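PDB 5TCB: PelA from Pseudomonas aeruginosa, which probably acts on polysaccharide, the domain present here being a family GH114 glycoside hydrolase and the whole protein probably also having deacetylase activity. Local coordinates for residues A[221-235]-A[248-260]. Sequence-based numbering, arbitrary orientation.
Sequences LDALRAQGMPIVAID and LAARLRSEGYVPF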
loop_
_atom_site.group_PDB
_atom_site.type_symbol
_atom_site.label_atom_id
_atom_site.label_comp_id
_atom_site.label_asym_id
_atom_site.label_seq_id
_atom_site.Cartn_x
_atom_site.Cartn_y
_atom_site.Cartn_z
ATOM N N LEU A 221 11.137 7.282 -9.568
ATOM C CA LEU A 221 9.936 7.318 -10.387
ATOM C C LEU A 221 10.291 7.390 -11.860
ATOM O O LEU A 221 9.625 6.755 -12.682
ATOM C CB LEU A 221 9.052 8.487 -9.968
ATOM C CG LEU A 221 8.444 8.310 -8.570
ATOM C CD1 LEU A 221 7.524 9.463 -8.272
ATOM C CD2 LEU A 221 7.664 6.993 -8.406
ATOM N N ASP A 222 11.356 8.126 -12.207
ATOM C CA ASP A 222 11.829 8.124 -13.587
ATOM C C ASP A 222 12.138 6.706 -14.052
ATOM O O ASP A 222 11.819 6.327 -15.185
ATOM C CB ASP A 222 13.074 9.005 -13.729
ATOM C CG ASP A 222 12.749 10.488 -13.798
ATOM O OD1 ASP A 222 11.556 10.855 -13.880
ATOM O OD2 ASP A 222 13.701 11.294 -13.792
ATOM N N ALA A 223 12.767 5.909 -13.190
ATOM C CA ALA A 223 13.100 4.534 -13.551
ATOM C C ALA A 223 11.835 3.729 -13.833
ATOM O O ALA A 223 11.721 3.070 -14.873
ATOM C CB ALA A 223 13.913 3.887 -12.429
ATOM N N LEU A 224 10.869 3.784 -12.920
ATOM C CA LEU A 224 9.625 3.054 -13.131
ATOM C C LEU A 224 8.913 3.530 -14.391
ATOM O O LEU A 224 8.373 2.718 -15.151
ATOM C CB LEU A 224 8.720 3.204 -11.910
ATOM C CG LEU A 224 9.260 2.577 -10.621
ATOM C CD1 LEU A 224 8.310 2.869 -9.496
ATOM C CD2 LEU A 224 9.498 1.071 -10.761
ATOM N N ARG A 225 8.891 4.839 -14.629
ATOM C CA ARG A 225 8.298 5.334 -15.869
ATOM C C ARG A 225 8.992 4.730 -17.080
ATOM O O ARG A 225 8.334 4.335 -18.050
ATOM C CB ARG A 225 8.366 6.859 -15.923
ATOM C CG ARG A 225 7.398 7.558 -14.979
ATOM C CD ARG A 225 7.368 9.057 -15.251
ATOM N NE ARG A 225 8.396 9.775 -14.496
ATOM C CZ ARG A 225 8.197 10.317 -13.296
ATOM N NH1 ARG A 225 9.187 10.949 -12.674
ATOM N NH2 ARG A 225 7.001 10.236 -12.722
ATOM N N ALA A 226 10.320 4.638 -17.038
ATOM C CA ALA A 226 11.052 4.138 -18.194
ATOM C C ALA A 226 10.686 2.695 -18.500
ATOM O O ALA A 226 10.790 2.261 -19.651
ATOM C CB ALA A 226 12.554 4.266 -17.958
ATOM N N GLN A 227 10.251 1.943 -17.494
ATOM C CA GLN A 227 9.900 0.539 -17.672
ATOM C C GLN A 227 8.400 0.316 -17.791
ATOM O O GLN A 227 7.946 -0.830 -17.711
ATOM C CB GLN A 227 10.485 -0.297 -16.528
ATOM C CG GLN A 227 9.837 -0.085 -15.175
ATOM C CD GLN A 227 10.558 -0.828 -14.058
ATOM O OE1 GLN A 227 9.944 -1.575 -13.295
ATOM N NE2 GLN A 227 11.866 -0.619 -13.955
ATOM N N GLY A 228 7.618 1.379 -17.990
ATOM C CA GLY A 228 6.189 1.253 -18.194
ATOM C C GLY A 228 5.377 0.934 -16.957
ATOM O O GLY A 228 4.204 0.559 -17.078
ATOM N N MET A 229 5.943 1.064 -15.771
ATOM C CA MET A 229 5.211 0.681 -14.574
ATOM C C MET A 229 4.134 1.718 -14.267
ATOM O O MET A 229 4.442 2.915 -14.181
ATOM C CB MET A 229 6.161 0.554 -13.392
ATOM C CG MET A 229 5.459 0.244 -12.069
ATOM S SD MET A 229 4.812 -1.455 -11.989
ATOM C CE MET A 229 6.352 -2.400 -11.880
ATOM N N PRO A 230 2.880 1.312 -14.075
ATOM C CA PRO A 230 1.863 2.282 -13.650
ATOM C C PRO A 230 2.189 2.803 -12.268
ATOM O O PRO A 230 2.532 2.020 -11.375
ATOM C CB PRO A 230 0.557 1.478 -13.668
ATOM C CG PRO A 230 0.825 0.340 -14.554
ATOM C CD PRO A 230 2.285 0.004 -14.384
ATOM N N ILE A 231 2.114 4.128 -12.108
ATOM C CA ILE A 231 2.390 4.791 -10.835
ATOM C C ILE A 231 1.111 5.432 -10.311
ATOM O O ILE A 231 0.466 6.244 -10.998
ATOM C CB ILE A 231 3.511 5.845 -10.929
ATOM C CG1 ILE A 231 4.742 5.266 -11.618
ATOM C CG2 ILE A 231 3.850 6.360 -9.527
ATOM C CD1 ILE A 231 5.783 6.302 -11.960
ATOM N N VAL A 232 0.771 5.092 -9.078
ATOM C CA VAL A 232 -0.375 5.649 -8.383
ATOM C C VAL A 232 0.147 6.663 -7.378
ATOM O O VAL A 232 1.087 6.387 -6.621
ATOM C CB VAL A 232 -1.191 4.538 -7.697
ATOM C CG1 VAL A 232 -2.126 5.121 -6.653
ATOM C CG2 VAL A 232 -1.936 3.740 -8.751
ATOM N N ALA A 233 -0.412 7.857 -7.414
ATOM C CA ALA A 233 -0.120 8.904 -6.452
ATOM C C ALA A 233 -1.201 8.898 -5.384
ATOM O O ALA A 233 -2.377 9.077 -5.698
ATOM C CB ALA A 233 -0.060 10.276 -7.128
ATOM N N ILE A 234 -0.806 8.697 -4.128
ATOM C CA ILE A 234 -1.722 8.807 -2.990
ATOM C C ILE A 234 -1.383 10.112 -2.290
ATOM O O ILE A 234 -0.437 10.188 -1.502
ATOM C CB ILE A 234 -1.617 7.629 -2.014
ATOM C CG1 ILE A 234 -1.798 6.304 -2.721
ATOM C CG2 ILE A 234 -2.704 7.781 -0.945
ATOM C CD1 ILE A 234 -1.423 5.084 -1.815
ATOM N N ASP A 235 -2.172 11.148 -2.580
ATOM C CA ASP A 235 -2.025 12.460 -1.981
ATOM C C ASP A 235 -3.170 12.718 -1.006
ATOM O O ASP A 235 -4.207 12.054 -1.025
ATOM C CB ASP A 235 -1.973 13.544 -3.066
ATOM C CG ASP A 235 -0.591 13.664 -3.706
ATOM O OD1 ASP A 235 0.129 12.635 -3.783
ATOM O OD2 ASP A 235 -0.236 14.786 -4.120
ATOM N N LEU A 248 -6.130 18.896 -8.060
ATOM C CA LEU A 248 -4.882 18.160 -7.871
ATOM C C LEU A 248 -4.920 16.807 -8.582
ATOM O O LEU A 248 -3.925 16.388 -9.190
ATOM C CB LEU A 248 -4.597 17.982 -6.382
ATOM C CG LEU A 248 -3.398 17.085 -6.085
ATOM C CD1 LEU A 248 -2.103 17.609 -6.692
ATOM C CD2 LEU A 248 -3.261 16.927 -4.587
ATOM N N ALA A 249 -6.070 16.129 -8.547
ATOM C CA ALA A 249 -6.200 14.913 -9.333
ATOM C C ALA A 249 -5.942 15.190 -10.814
ATOM O O ALA A 249 -5.261 14.407 -11.487
ATOM C CB ALA A 249 -7.587 14.314 -9.121
ATOM N N ALA A 250 -6.476 16.293 -11.345
ATOM C CA ALA A 250 -6.215 16.629 -12.747
ATOM C C ALA A 250 -4.739 16.914 -12.978
ATOM O O ALA A 250 -4.148 16.464 -13.967
ATOM C CB ALA A 250 -7.058 17.828 -13.168
ATOM N N ARG A 251 -4.111 17.617 -12.042
ATOM C CA ARG A 251 -2.685 17.906 -12.150
ATOM C C ARG A 251 -1.875 16.612 -12.187
ATOM O O ARG A 251 -1.000 16.430 -13.044
ATOM C CB ARG A 251 -2.300 18.788 -10.966
ATOM C CG ARG A 251 -0.958 19.426 -11.040
ATOM C CD ARG A 251 -0.758 20.297 -9.823
ATOM N NE ARG A 251 0.655 20.563 -9.595
ATOM C CZ ARG A 251 1.178 20.896 -8.421
ATOM N NH1 ARG A 251 0.408 21.003 -7.345
ATOM N NH2 ARG A 251 2.481 21.114 -8.327
ATOM N N LEU A 252 -2.193 15.679 -11.295
ATOM C CA LEU A 252 -1.441 14.434 -11.211
ATOM C C LEU A 252 -1.621 13.582 -12.468
ATOM O O LEU A 252 -0.659 12.975 -12.957
ATOM C CB LEU A 252 -1.865 13.672 -9.944
ATOM C CG LEU A 252 -1.367 14.347 -8.652
ATOM C CD1 LEU A 252 -2.115 13.845 -7.422
ATOM C CD2 LEU A 252 0.125 14.122 -8.472
ATOM N N ARG A 253 -2.836 13.544 -13.029
ATOM C CA ARG A 253 -3.031 12.834 -14.294
ATOM C C ARG A 253 -2.197 13.440 -15.417
ATOM O O ARG A 253 -1.591 12.704 -16.204
ATOM C CB ARG A 253 -4.525 12.794 -14.650
ATOM C CG ARG A 253 -5.282 11.791 -13.808
ATOM C CD ARG A 253 -6.746 11.686 -14.178
ATOM N NE ARG A 253 -7.385 10.682 -13.329
ATOM C CZ ARG A 253 -7.456 9.387 -13.617
ATOM N NH1 ARG A 253 -6.928 8.907 -14.737
ATOM N NH2 ARG A 253 -8.010 8.568 -12.742
ATOM N N SER A 254 -2.150 14.775 -15.510
ATOM C CA SER A 254 -1.345 15.404 -16.553
ATOM C C SER A 254 0.136 15.102 -16.388
ATOM O O SER A 254 0.875 15.124 -17.377
ATOM C CB SER A 254 -1.561 16.922 -16.566
ATOM O OG SER A 254 -0.827 17.570 -15.524
ATOM N N GLU A 255 0.566 14.764 -15.174
ATOM C CA GLU A 255 1.944 14.390 -14.899
ATOM C C GLU A 255 2.187 12.889 -14.995
ATOM O O GLU A 255 3.298 12.434 -14.694
ATOM C CB GLU A 255 2.335 14.909 -13.514
ATOM C CG GLU A 255 2.297 16.430 -13.455
ATOM C CD GLU A 255 2.465 16.998 -12.065
ATOM O OE1 GLU A 255 2.600 16.219 -11.104
ATOM O OE2 GLU A 255 2.444 18.240 -11.932
ATOM N N GLY A 256 1.182 12.113 -15.407
ATOM C CA GLY A 256 1.362 10.708 -15.695
ATOM C C GLY A 256 0.989 9.772 -14.570
ATOM O O GLY A 256 1.184 8.557 -14.713
ATOM N N TYR A 257 0.439 10.288 -13.476
ATOM C CA TYR A 257 0.044 9.474 -12.330
ATOM C C TYR A 257 -1.436 9.092 -12.403
ATOM O O TYR A 257 -2.257 9.783 -13.006
ATOM C CB TYR A 257 0.295 10.223 -11.017
ATOM C CG TYR A 257 1.725 10.609 -10.793
ATOM C CD1 TYR A 257 2.126 11.912 -10.976
ATOM C CD2 TYR A 257 2.680 9.671 -10.424
ATOM C CE1 TYR A 257 3.412 12.291 -10.778
ATOM C CE2 TYR A 257 3.992 10.045 -10.235
ATOM C CZ TYR A 257 4.348 11.356 -10.420
ATOM O OH TYR A 257 5.649 11.761 -10.238
ATOM N N VAL A 258 -1.781 7.980 -11.765
ATOM C CA VAL A 258 -3.181 7.657 -11.499
ATOM C C VAL A 258 -3.437 8.035 -10.046
ATOM O O VAL A 258 -2.893 7.371 -9.149
ATOM C CB VAL A 258 -3.482 6.180 -11.747
ATOM C CG1 VAL A 258 -4.976 5.893 -11.540
ATOM C CG2 VAL A 258 -3.089 5.803 -13.163
ATOM N N PRO A 259 -4.185 9.101 -9.764
ATOM C CA PRO A 259 -4.234 9.623 -8.397
ATOM C C PRO A 259 -5.411 9.158 -7.563
ATOM O O PRO A 259 -6.468 8.821 -8.091
ATOM C CB PRO A 259 -4.332 11.123 -8.626
ATOM C CG PRO A 259 -5.197 11.214 -9.851
ATOM C CD PRO A 259 -4.810 10.040 -10.724
ATOM N N PHE A 260 -5.233 9.205 -6.246
ATOM C CA PHE A 260 -6.334 9.214 -5.299
ATOM C C PHE A 260 -5.994 10.242 -4.250
ATOM O O PHE A 260 -4.928 10.162 -3.637
ATOM C CB PHE A 260 -6.546 7.856 -4.653
ATOM C CG PHE A 260 -7.780 7.768 -3.764
ATOM C CD1 PHE A 260 -9.051 7.988 -4.281
ATOM C CD2 PHE A 260 -7.658 7.384 -2.429
ATOM C CE1 PHE A 260 -10.187 7.881 -3.485
ATOM C CE2 PHE A 260 -8.788 7.271 -1.631
ATOM C CZ PHE A 260 -10.052 7.493 -2.145
HETATM O O HOH W 1 0.957 5.919 -14.195
#
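A233 and Y257 meet through their CB atoms, 3.9 Å apart, at the apolar centre where strand 231-235 faces the end of helix 248-254. CD2 of L252 reaches the same A233 methyl from the helix. I231 lies alongside Y257, both side chains pointing the same way; with its CG2 anti to the backbone N, this methyl arrives in the plane of the ring and touches its edge, 3.6 Å from CD2 of Y257. The other face of the sheet carries V232, I234, V258 and F260, of which V232, I234 and F260 pack on strand 27-30.

Here the unit strand 231-236, helix 242-254, strand 258-262 is a worked example of the beta-alpha-beta crossover: the two strands run parallel, side by side in an eight-stranded parallel sheet ordered as in the sequence, consistent with a (beta/alpha)8 barrel. Backbone bonds alternate between them, from V258 N to I231 O (2.9 Å), A233 N to V258 O, F260 N to A233 O and D235 N to F260 O. The helix ends in a Schellman motif at G256, whose carbonyl is joined to I231 N through a water.

D235 lies against L248 and L252, its OD2 being 3.7 Å from L248 CD2, while its carboxylate accepts backbone N-H groups of I195, H196 and A197. At the opposite end of the strand, Y257 OH touches L221 CD1 and accepts a hydrogen bond of 3.2 Å from R225 NH2, nearly in the guanidinium plane, which stands 78° from the ring. NH1 of R225 makes a 2.7 Å salt bridge to D222 OD1 that steadies the guanidinium.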